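Local coordinates for cell death-related nuclease 4 (Caenorhabditis elegans, PDB 3CG7), which degrades RNA and DNA as a metal-dependent 3'-5' exonuclease and takes part in DNA degradation during apoptosis, at residues P17-L22 and E113-F118; F145-N150 and N215-C220. One frame throughout, in Å; residues are numbered along the deposited sequence.

Interaction 1. Residues P17-L22 and E113-F118; sequences PFDTLL and EGKFAF
Leu22 N donates to Ala117 O at 2.8 Å in a nearly straight bond, and Asp19 N gives a second firm bond to Lys115 O at 3.0 Å. Between them Ala117 N reaches Thr20 O only weakly. The Asp19-Lys115 bond lies in the loops leading in, whereas the Leu22 bond ties together strands 20-28 and 116-120 themselves, parallel neighbours in the central sheet of the RNase H-like exonuclease fold; their short axes run 23° apart. Leu21 pairs with Ala117 and Leu22 with Phe118, and the Phe118 CA leans on Leu22 O at 3.1 Å, a CA-H...O contact that supplements the N-H bonds.

Asp19 and Lys115 carry opposite charges at the outer end, but OD2 and NZ are too far apart for a salt bridge, so any attraction there is probably modest. On the sheet face that bears Thr20, Leu22, Phe116 and Phe118, Thr20 CG2 lies alongside Phe116 CB at 3.8 Å, the two side chains pointing the same way. Leu22 meets two rings obliquely: its CD1 touches CD2 of Phe116 at 3.8 Å, while its CB lies 3.6 Å from CE1 of Phe118. Helix 95-109 packs on this face, through Leu106 against Leu22 and Phe102 against Phe118. Phe118 also sits about 9 Å, side chain to side chain, from the magnesium ligand Asp25, so the Phe118 end of the pairing lies in the neighbourhood of the metal site.

Ala117 and Leu21 occupy the other face. There Phe18, with its CG swung away from the carbonyl carbon and beside its own backbone N (chi1 -59°), lays its ring over Ala117. The methyl CB of Ala117 stands 3.5 Å from the ring centroid and 7° off the normal, a CH-pi contact over the centre of the face, while the carbonyl carbon of Lys115 lies at the ring's edge.

Interaction 2. Residues F145-N150 and N215-C220; sequences FRQYIN and NELLTC. With ZN (zinc ion), chain C.
A classic beta bulge marks the antiparallel pairing of strands 147-150 and 216-219: Asn215 and Glu216 both face Tyr148, whose O accepts from Asn215 N at 3.3 Å and, weakly, from Glu216 N. Beside it the Asn215 amide bonds both backbone polar atoms of Asn150. OD1 takes Asn150 N on an in-plane lone pair (2.7 Å, 171°), and ND2 gives to Asn150 O at 2.7 Å, which fixes the amide's rotation.

With CG anti to its N (chi1 -180°), Asn150 extends ND2 to Glu216, reaching OE1 from the syn side, tilted out of the carboxylate plane (3.2 Å), and OE2 in a weak, bent bond. Tyr148 OH gives OE1 a separate weak bond, and Glu216 CB lies over the tyrosine ring, offset toward the rim. Asn150 OD1 weakly caps helix 151-162. In the exonuclease sheet this pairing carries the order beyond strand 116-120 toward strand 253-256, and strand 216-219 leads directly into the zinc site.

There Arg146 bends at chi3 (57°) and grips Leu218 O side-on through NE (3.3 Å) and NH2 (3.0 Å), the oxygen lying in the guanidinium plane. Cys220 SG binds zinc at 2.4 Å, with Cys270, Cys273 and Cys280 completing the site.

Interaction 2 is buried throughout, whereas interaction 1 is buried apart from a more exposed end. Both belong to one mixed sheet, in which strands 116-120 and 147-150 are neighbours; their centres lie 13 Å apart. Phe118 O and Ile149 N, 2.9 Å apart, probably form a hydrogen bond across that seam, and the rings of Phe118 and Phe145 meet edge-to-face. Interaction 1 is parallel and mostly apolar beyond its backbone bonds, with a charged fringe at Asp19. Interaction 2 is antiparallel, lies nearer the chain centre (about 9 Å against 16 Å) and uses buried polar side chains. The Phe118 end of interaction 1 comes near the magnesium-binding Asp25, whereas interaction 2 contributes a zinc ligand.

Interaction 1. Residues P17-L22 and E113-F118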
ATOM      1  N   PRO A  17     -24.547  -8.654  33.126  1.00 59.14           N
ATOM      2  CA  PRO A  17     -23.895  -8.308  34.386  1.00 57.87           C
ATOM      3  C   PRO A  17     -23.034  -7.042  34.345  1.00 56.59           C
ATOM      4  O   PRO A  17     -22.529  -6.631  35.383  1.00 56.77           O
ATOM      5  CB  PRO A  17     -23.029  -9.536  34.675  1.00 57.95           C
ATOM      6  CG  PRO A  17     -22.724 -10.113  33.342  1.00 58.29           C
ATOM      7  CD  PRO A  17     -23.784  -9.667  32.374  1.00 58.97           C
ATOM      8  N   PHE A  18     -22.881  -6.434  33.169  1.00 55.01           N
ATOM      9  CA  PHE A  18     -22.120  -5.187  33.006  1.00 53.41           C
ATOM     10  C   PHE A  18     -23.025  -3.974  33.143  1.00 52.79           C
ATOM     11  O   PHE A  18     -24.204  -4.039  32.793  1.00 52.59           O
ATOM     12  CB  PHE A  18     -21.416  -5.156  31.643  1.00 52.86           C
ATOM     13  CG  PHE A  18     -20.471  -6.297  31.432  1.00 51.55           C
ATOM     14  CD1 PHE A  18     -19.203  -6.275  32.001  1.00 50.44           C
ATOM     15  CD2 PHE A  18     -20.859  -7.412  30.690  1.00 50.97           C
ATOM     16  CE1 PHE A  18     -18.322  -7.342  31.824  1.00 50.91           C
ATOM     17  CE2 PHE A  18     -19.987  -8.488  30.502  1.00 50.25           C
ATOM     18  CZ  PHE A  18     -18.715  -8.454  31.073  1.00 50.84           C
ATOM     19  N   ASP A  19     -22.473  -2.870  33.639  1.00 51.97           N
ATOM     20  CA  ASP A  19     -23.246  -1.644  33.822  1.00 51.58           C
ATOM     21  C   ASP A  19     -23.222  -0.744  32.589  1.00 50.74           C
ATOM     22  O   ASP A  19     -24.091   0.114  32.403  1.00 50.99           O
ATOM     23  CB  ASP A  19     -22.778  -0.883  35.066  1.00 52.09           C
ATOM     24  CG  ASP A  19     -23.207  -1.569  36.366  1.00 54.06           C
ATOM     25  OD1 ASP A  19     -24.308  -2.179  36.394  1.00 55.24           O
ATOM     26  OD2 ASP A  19     -22.442  -1.501  37.358  1.00 55.74           O
ATOM     27  N   THR A  20     -22.220  -0.947  31.745  1.00 49.39           N
ATOM     28  CA  THR A  20     -22.097  -0.169  30.523  1.00 47.99           C
ATOM     29  C   THR A  20     -21.422  -0.989  29.434  1.00 46.72           C
ATOM     30  O   THR A  20     -20.429  -1.673  29.683  1.00 46.75           O
ATOM     31  CB  THR A  20     -21.365   1.179  30.761  1.00 48.15           C
ATOM     32  OG1 THR A  20     -20.696   1.582  29.559  1.00 48.55           O
ATOM     33  CG2 THR A  20     -20.350   1.054  31.877  1.00 48.27           C
ATOM     34  N   LEU A  21     -21.983  -0.942  28.234  1.00 44.84           N
ATOM     35  CA  LEU A  21     -21.403  -1.662  27.117  1.00 43.21           C
ATOM     36  C   LEU A  21     -20.783  -0.695  26.115  1.00 42.69           C
ATOM     37  O   LEU A  21     -21.383   0.330  25.757  1.00 42.29           O
ATOM     38  CB  LEU A  21     -22.433  -2.582  26.454  1.00 42.60           C
ATOM     39  CG  LEU A  21     -22.951  -3.776  27.269  1.00 41.57           C
ATOM     40  CD1 LEU A  21     -24.105  -4.462  26.549  1.00 40.26           C
ATOM     41  CD2 LEU A  21     -21.851  -4.783  27.593  1.00 40.23           C
ATOM     42  N   LEU A  22     -19.572  -1.027  25.678  1.00 41.98           N
ATOM     43  CA  LEU A  22     -18.864  -0.216  24.692  1.00 41.52           C
ATOM     44  C   LEU A  22     -18.865  -0.885  23.319  1.00 41.03           C
ATOM     45  O   LEU A  22     -18.256  -1.935  23.130  1.00 40.91           O
ATOM     46  CB  LEU A  22     -17.442   0.099  25.170  1.00 41.23           C
ATOM     47  CG  LEU A  22     -17.333   0.988  26.414  1.00 41.36           C
ATOM     48  CD1 LEU A  22     -15.875   1.298  26.749  1.00 41.89           C
ATOM     49  CD2 LEU A  22     -18.110   2.282  26.244  1.00 40.73           C
ATOM     50  N   GLU A 113     -13.402  -1.240  37.011  1.00 63.02           N
ATOM     51  CA  GLU A 113     -12.640  -2.348  36.443  1.00 62.65           C
ATOM     52  C   GLU A 113     -13.492  -3.623  36.348  1.00 61.66           C
ATOM     53  O   GLU A 113     -14.055  -4.087  37.344  1.00 61.48           O
ATOM     54  CB  GLU A 113     -11.382  -2.592  37.287  1.00 62.80           C
ATOM     55  CG  GLU A 113     -10.486  -3.738  36.813  1.00 63.81           C
ATOM     56  CD  GLU A 113      -9.480  -4.185  37.877  1.00 63.96           C
ATOM     57  OE1 GLU A 113      -8.599  -3.371  38.254  1.00 65.33           O
ATOM     58  OE2 GLU A 113      -9.565  -5.354  38.326  1.00 64.47           O
ATOM     59  N   GLY A 114     -13.599  -4.157  35.131  1.00 60.62           N
ATOM     60  CA  GLY A 114     -14.343  -5.389  34.873  1.00 58.87           C
ATOM     61  C   GLY A 114     -15.858  -5.251  34.884  1.00 57.73           C
ATOM     62  O   GLY A 114     -16.571  -6.250  34.754  1.00 57.70           O
ATOM     63  N   LYS A 115     -16.358  -4.026  35.031  1.00 56.37           N
ATOM     64  CA  LYS A 115     -17.809  -3.795  35.036  1.00 55.12           C
ATOM     65  C   LYS A 115     -18.320  -3.125  33.750  1.00 53.63           C
ATOM     66  O   LYS A 115     -19.444  -2.627  33.685  1.00 53.49           O
ATOM     67  CB  LYS A 115     -18.255  -3.076  36.323  1.00 55.41           C
ATOM     68  CG  LYS A 115     -17.939  -3.913  37.585  1.00 56.92           C
ATOM     69  CD  LYS A 115     -19.126  -4.060  38.536  1.00 59.49           C
ATOM     70  CE  LYS A 115     -19.005  -3.140  39.751  1.00 60.44           C
ATOM     71  NZ  LYS A 115     -20.137  -3.306  40.722  1.00 61.40           N
ATOM     72  N   PHE A 116     -17.472  -3.136  32.728  1.00 51.97           N
ATOM     73  CA  PHE A 116     -17.849  -2.733  31.378  1.00 50.21           C
ATOM     74  C   PHE A 116     -17.222  -3.714  30.388  1.00 48.92           C
ATOM     75  O   PHE A 116     -16.184  -4.310  30.671  1.00 48.79           O
ATOM     76  CB  PHE A 116     -17.420  -1.289  31.085  1.00 50.22           C
ATOM     77  CG  PHE A 116     -15.934  -1.108  30.940  1.00 50.84           C
ATOM     78  CD1 PHE A 116     -15.111  -1.029  32.067  1.00 51.48           C
ATOM     79  CD2 PHE A 116     -15.354  -1.007  29.677  1.00 50.74           C
ATOM     80  CE1 PHE A 116     -13.730  -0.867  31.937  1.00 51.29           C
ATOM     81  CE2 PHE A 116     -13.978  -0.842  29.533  1.00 50.81           C
ATOM     82  CZ  PHE A 116     -13.164  -0.772  30.664  1.00 51.32           C
ATOM     83  N   ALA A 117     -17.859  -3.894  29.237  1.00 47.22           N
ATOM     84  CA  ALA A 117     -17.344  -4.794  28.218  1.00 45.56           C
ATOM     85  C   ALA A 117     -17.503  -4.210  26.819  1.00 44.40           C
ATOM     86  O   ALA A 117     -18.380  -3.380  26.579  1.00 44.22           O
ATOM     87  CB  ALA A 117     -18.032  -6.154  28.316  1.00 45.23           C
ATOM     88  N   PHE A 118     -16.652  -4.662  25.902  1.00 43.10           N
ATOM     89  CA  PHE A 118     -16.744  -4.284  24.498  1.00 42.07           C
ATOM     90  C   PHE A 118     -17.625  -5.221  23.693  1.00 41.26           C
ATOM     91  O   PHE A 118     -17.702  -6.421  23.979  1.00 41.28           O
ATOM     92  CB  PHE A 118     -15.352  -4.179  23.870  1.00 42.03           C
ATOM     93  CG  PHE A 118     -14.615  -2.950  24.279  1.00 42.14           C
ATOM     94  CD1 PHE A 118     -14.793  -1.755  23.579  1.00 42.02           C
ATOM     95  CD2 PHE A 118     -13.768  -2.966  25.382  1.00 41.70           C
ATOM     96  CE1 PHE A 118     -14.123  -0.596  23.962  1.00 41.59           C
ATOM     97  CE2 PHE A 118     -13.096  -1.814  25.777  1.00 42.10           C
ATOM     98  CZ  PHE A 118     -13.272  -0.625  25.064  1.00 41.96           C
TER

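Interaction 2. Residues F145-N150 and N215-C220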
ATOM      1  N   PHE A 145      -9.742  -6.112  26.114  1.00 43.57           N
ATOM      2  CA  PHE A 145      -9.823  -6.627  24.753  1.00 42.70           C
ATOM      3  C   PHE A 145      -9.722  -8.142  24.720  1.00 42.64           C
ATOM      4  O   PHE A 145      -9.961  -8.752  23.680  1.00 42.78           O
ATOM      5  CB  PHE A 145      -8.759  -6.015  23.842  1.00 42.65           C
ATOM      6  CG  PHE A 145      -9.072  -4.612  23.380  1.00 42.11           C
ATOM      7  CD1 PHE A 145     -10.292  -4.011  23.672  1.00 41.56           C
ATOM      8  CD2 PHE A 145      -8.147  -3.906  22.615  1.00 42.10           C
ATOM      9  CE1 PHE A 145     -10.572  -2.723  23.235  1.00 41.65           C
ATOM     10  CE2 PHE A 145      -8.415  -2.613  22.177  1.00 42.06           C
ATOM     11  CZ  PHE A 145      -9.632  -2.022  22.484  1.00 41.87           C
ATOM     12  N   ARG A 146      -9.388  -8.757  25.853  1.00 42.49           N
ATOM     13  CA  ARG A 146      -9.216 -10.217  25.890  1.00 42.68           C
ATOM     14  C   ARG A 146     -10.475 -10.975  26.343  1.00 42.33           C
ATOM     15  O   ARG A 146     -10.476 -12.212  26.450  1.00 41.94           O
ATOM     16  CB  ARG A 146      -7.978 -10.605  26.701  1.00 42.50           C
ATOM     17  CG  ARG A 146      -6.672 -10.166  26.033  1.00 43.44           C
ATOM     18  CD  ARG A 146      -5.442 -10.726  26.731  1.00 43.82           C
ATOM     19  NE  ARG A 146      -5.480 -12.185  26.791  1.00 46.51           N
ATOM     20  CZ  ARG A 146      -4.501 -12.949  27.267  1.00 47.94           C
ATOM     21  NH1 ARG A 146      -3.372 -12.398  27.722  1.00 48.39           N
ATOM     22  NH2 ARG A 146      -4.649 -14.272  27.278  1.00 47.49           N
ATOM     23  N   GLN A 147     -11.537 -10.209  26.591  1.00 42.04           N
ATOM     24  CA  GLN A 147     -12.886 -10.733  26.806  1.00 41.94           C
ATOM     25  C   GLN A 147     -13.873  -9.720  26.236  1.00 41.81           C
ATOM     26  O   GLN A 147     -13.738  -8.506  26.462  1.00 41.89           O
ATOM     27  CB  GLN A 147     -13.168 -10.994  28.298  1.00 41.91           C
ATOM     28  CG  GLN A 147     -13.205  -9.750  29.188  1.00 41.61           C
ATOM     29  CD  GLN A 147     -13.768 -10.021  30.584  1.00 42.39           C
ATOM     30  OE1 GLN A 147     -13.495 -11.061  31.198  1.00 42.00           O
ATOM     31  NE2 GLN A 147     -14.552  -9.070  31.097  1.00 42.31           N
ATOM     32  N   TYR A 148     -14.854 -10.206  25.485  1.00 41.21           N
ATOM     33  CA  TYR A 148     -15.766  -9.310  24.793  1.00 40.73           C
ATOM     34  C   TYR A 148     -17.022 -10.031  24.359  1.00 40.66           C
ATOM     35  O   TYR A 148     -17.124 -11.249  24.468  1.00 40.57           O
ATOM     36  CB  TYR A 148     -15.080  -8.657  23.587  1.00 40.49           C
ATOM     37  CG  TYR A 148     -14.611  -9.642  22.538  1.00 40.41           C
ATOM     38  CD1 TYR A 148     -13.348 -10.225  22.619  1.00 40.30           C
ATOM     39  CD2 TYR A 148     -15.427  -9.980  21.458  1.00 39.71           C
ATOM     40  CE1 TYR A 148     -12.913 -11.128  21.662  1.00 41.11           C
ATOM     41  CE2 TYR A 148     -15.006 -10.882  20.499  1.00 40.41           C
ATOM     42  CZ  TYR A 148     -13.749 -11.452  20.605  1.00 41.33           C
ATOM     43  OH  TYR A 148     -13.322 -12.352  19.650  1.00 42.01           O
ATOM     44  N   ILE A 149     -17.973  -9.259  23.856  1.00 40.58           N
ATOM     45  CA  ILE A 149     -19.228  -9.792  23.403  1.00 40.45           C
ATOM     46  C   ILE A 149     -19.230  -9.799  21.893  1.00 40.85           C
ATOM     47  O   ILE A 149     -19.183  -8.749  21.256  1.00 41.23           O
ATOM     48  CB  ILE A 149     -20.403  -8.948  23.928  1.00 40.46           C
ATOM     49  CG1 ILE A 149     -20.324  -8.860  25.458  1.00 39.84           C
ATOM     50  CG2 ILE A 149     -21.743  -9.504  23.414  1.00 39.61           C
ATOM     51  CD1 ILE A 149     -21.475  -8.158  26.108  1.00 40.74           C
ATOM     52  N   ASN A 150     -19.269 -10.999  21.334  1.00 41.17           N
ATOM     53  CA  ASN A 150     -19.450 -11.200  19.916  1.00 41.63           C
ATOM     54  C   ASN A 150     -20.954 -11.265  19.674  1.00 42.12           C
ATOM     55  O   ASN A 150     -21.594 -12.292  19.934  1.00 42.46           O
ATOM     56  CB  ASN A 150     -18.742 -12.487  19.491  1.00 41.28           C
ATOM     57  CG  ASN A 150     -18.869 -12.776  18.007  1.00 41.96           C
ATOM     58  OD1 ASN A 150     -19.839 -12.379  17.352  1.00 42.47           O
ATOM     59  ND2 ASN A 150     -17.883 -13.490  17.465  1.00 41.95           N
ATOM     60  N   ASN A 215     -19.009 -13.707  25.521  1.00 43.78           N
ATOM     61  CA  ASN A 215     -19.062 -15.049  24.945  1.00 43.73           C
ATOM     62  C   ASN A 215     -17.722 -15.499  24.344  1.00 43.76           C
ATOM     63  O   ASN A 215     -17.544 -16.675  24.018  1.00 43.30           O
ATOM     64  CB  ASN A 215     -20.205 -15.165  23.922  1.00 43.36           C
ATOM     65  CG  ASN A 215     -20.157 -14.082  22.856  1.00 43.13           C
ATOM     66  OD1 ASN A 215     -19.248 -13.257  22.835  1.00 42.73           O
ATOM     67  ND2 ASN A 215     -21.142 -14.081  21.967  1.00 42.34           N
ATOM     68  N   GLU A 216     -16.785 -14.563  24.203  1.00 43.94           N
ATOM     69  CA  GLU A 216     -15.483 -14.892  23.623  1.00 44.57           C
ATOM     70  C   GLU A 216     -14.296 -14.403  24.453  1.00 44.68           C
ATOM     71  O   GLU A 216     -14.281 -13.278  24.957  1.00 44.80           O
ATOM     72  CB  GLU A 216     -15.403 -14.452  22.152  1.00 44.20           C
ATOM     73  CG  GLU A 216     -16.118 -15.438  21.205  1.00 44.81           C
ATOM     74  CD  GLU A 216     -16.147 -15.011  19.740  1.00 45.83           C
ATOM     75  OE1 GLU A 216     -15.370 -14.112  19.338  1.00 47.97           O
ATOM     76  OE2 GLU A 216     -16.959 -15.581  18.976  1.00 47.38           O
ATOM     77  N   LEU A 217     -13.321 -15.286  24.621  1.00 44.93           N
ATOM     78  CA  LEU A 217     -12.135 -14.996  25.403  1.00 45.47           C
ATOM     79  C   LEU A 217     -10.892 -15.291  24.582  1.00 45.80           C
ATOM     80  O   LEU A 217     -10.844 -16.269  23.826  1.00 45.40           O
ATOM     81  CB  LEU A 217     -12.118 -15.833  26.687  1.00 45.69           C
ATOM     82  CG  LEU A 217     -13.322 -15.728  27.639  1.00 46.28           C
ATOM     83  CD1 LEU A 217     -13.658 -17.091  28.219  1.00 47.18           C
ATOM     84  CD2 LEU A 217     -13.108 -14.702  28.744  1.00 45.15           C
ATOM     85  N   LEU A 218      -9.884 -14.441  24.736  1.00 46.48           N
ATOM     86  CA  LEU A 218      -8.627 -14.630  24.033  1.00 47.22           C
ATOM     87  C   LEU A 218      -7.623 -15.301  24.935  1.00 48.11           C
ATOM     88  O   LEU A 218      -7.300 -14.798  26.015  1.00 48.38           O
ATOM     89  CB  LEU A 218      -8.088 -13.311  23.477  1.00 47.03           C
ATOM     90  CG  LEU A 218      -8.991 -12.627  22.450  1.00 45.97           C
ATOM     91  CD1 LEU A 218      -8.392 -11.313  22.026  1.00 44.79           C
ATOM     92  CD2 LEU A 218      -9.233 -13.529  21.255  1.00 45.30           C
ATOM     93  N   THR A 219      -7.138 -16.450  24.483  1.00 49.04           N
ATOM     94  CA  THR A 219      -6.282 -17.293  25.292  1.00 50.07           C
ATOM     95  C   THR A 219      -4.962 -17.565  24.568  1.00 50.66           C
ATOM     96  O   THR A 219      -4.886 -17.471  23.344  1.00 50.47           O
ATOM     97  CB  THR A 219      -7.025 -18.597  25.669  1.00 50.05           C
ATOM     98  OG1 THR A 219      -6.410 -19.188  26.813  1.00 51.85           O
ATOM     99  CG2 THR A 219      -7.035 -19.595  24.522  1.00 49.64           C
ATOM    100  N   CYS A 220      -3.926 -17.894  25.329  1.00 51.69           N
ATOM    101  CA  CYS A 220      -2.589 -18.075  24.765  1.00 53.07           C
ATOM    102  C   CYS A 220      -2.363 -19.453  24.139  1.00 53.82           C
ATOM    103  O   CYS A 220      -1.355 -19.671  23.456  1.00 54.24           O
ATOM    104  CB  CYS A 220      -1.528 -17.823  25.832  1.00 52.81           C
ATOM    105  SG  CYS A 220      -1.669 -18.945  27.246  1.00 54.50           S
TER
HETATM  106 ZN    ZN C 299      -2.222 -17.436  29.011  1.00 58.48          ZN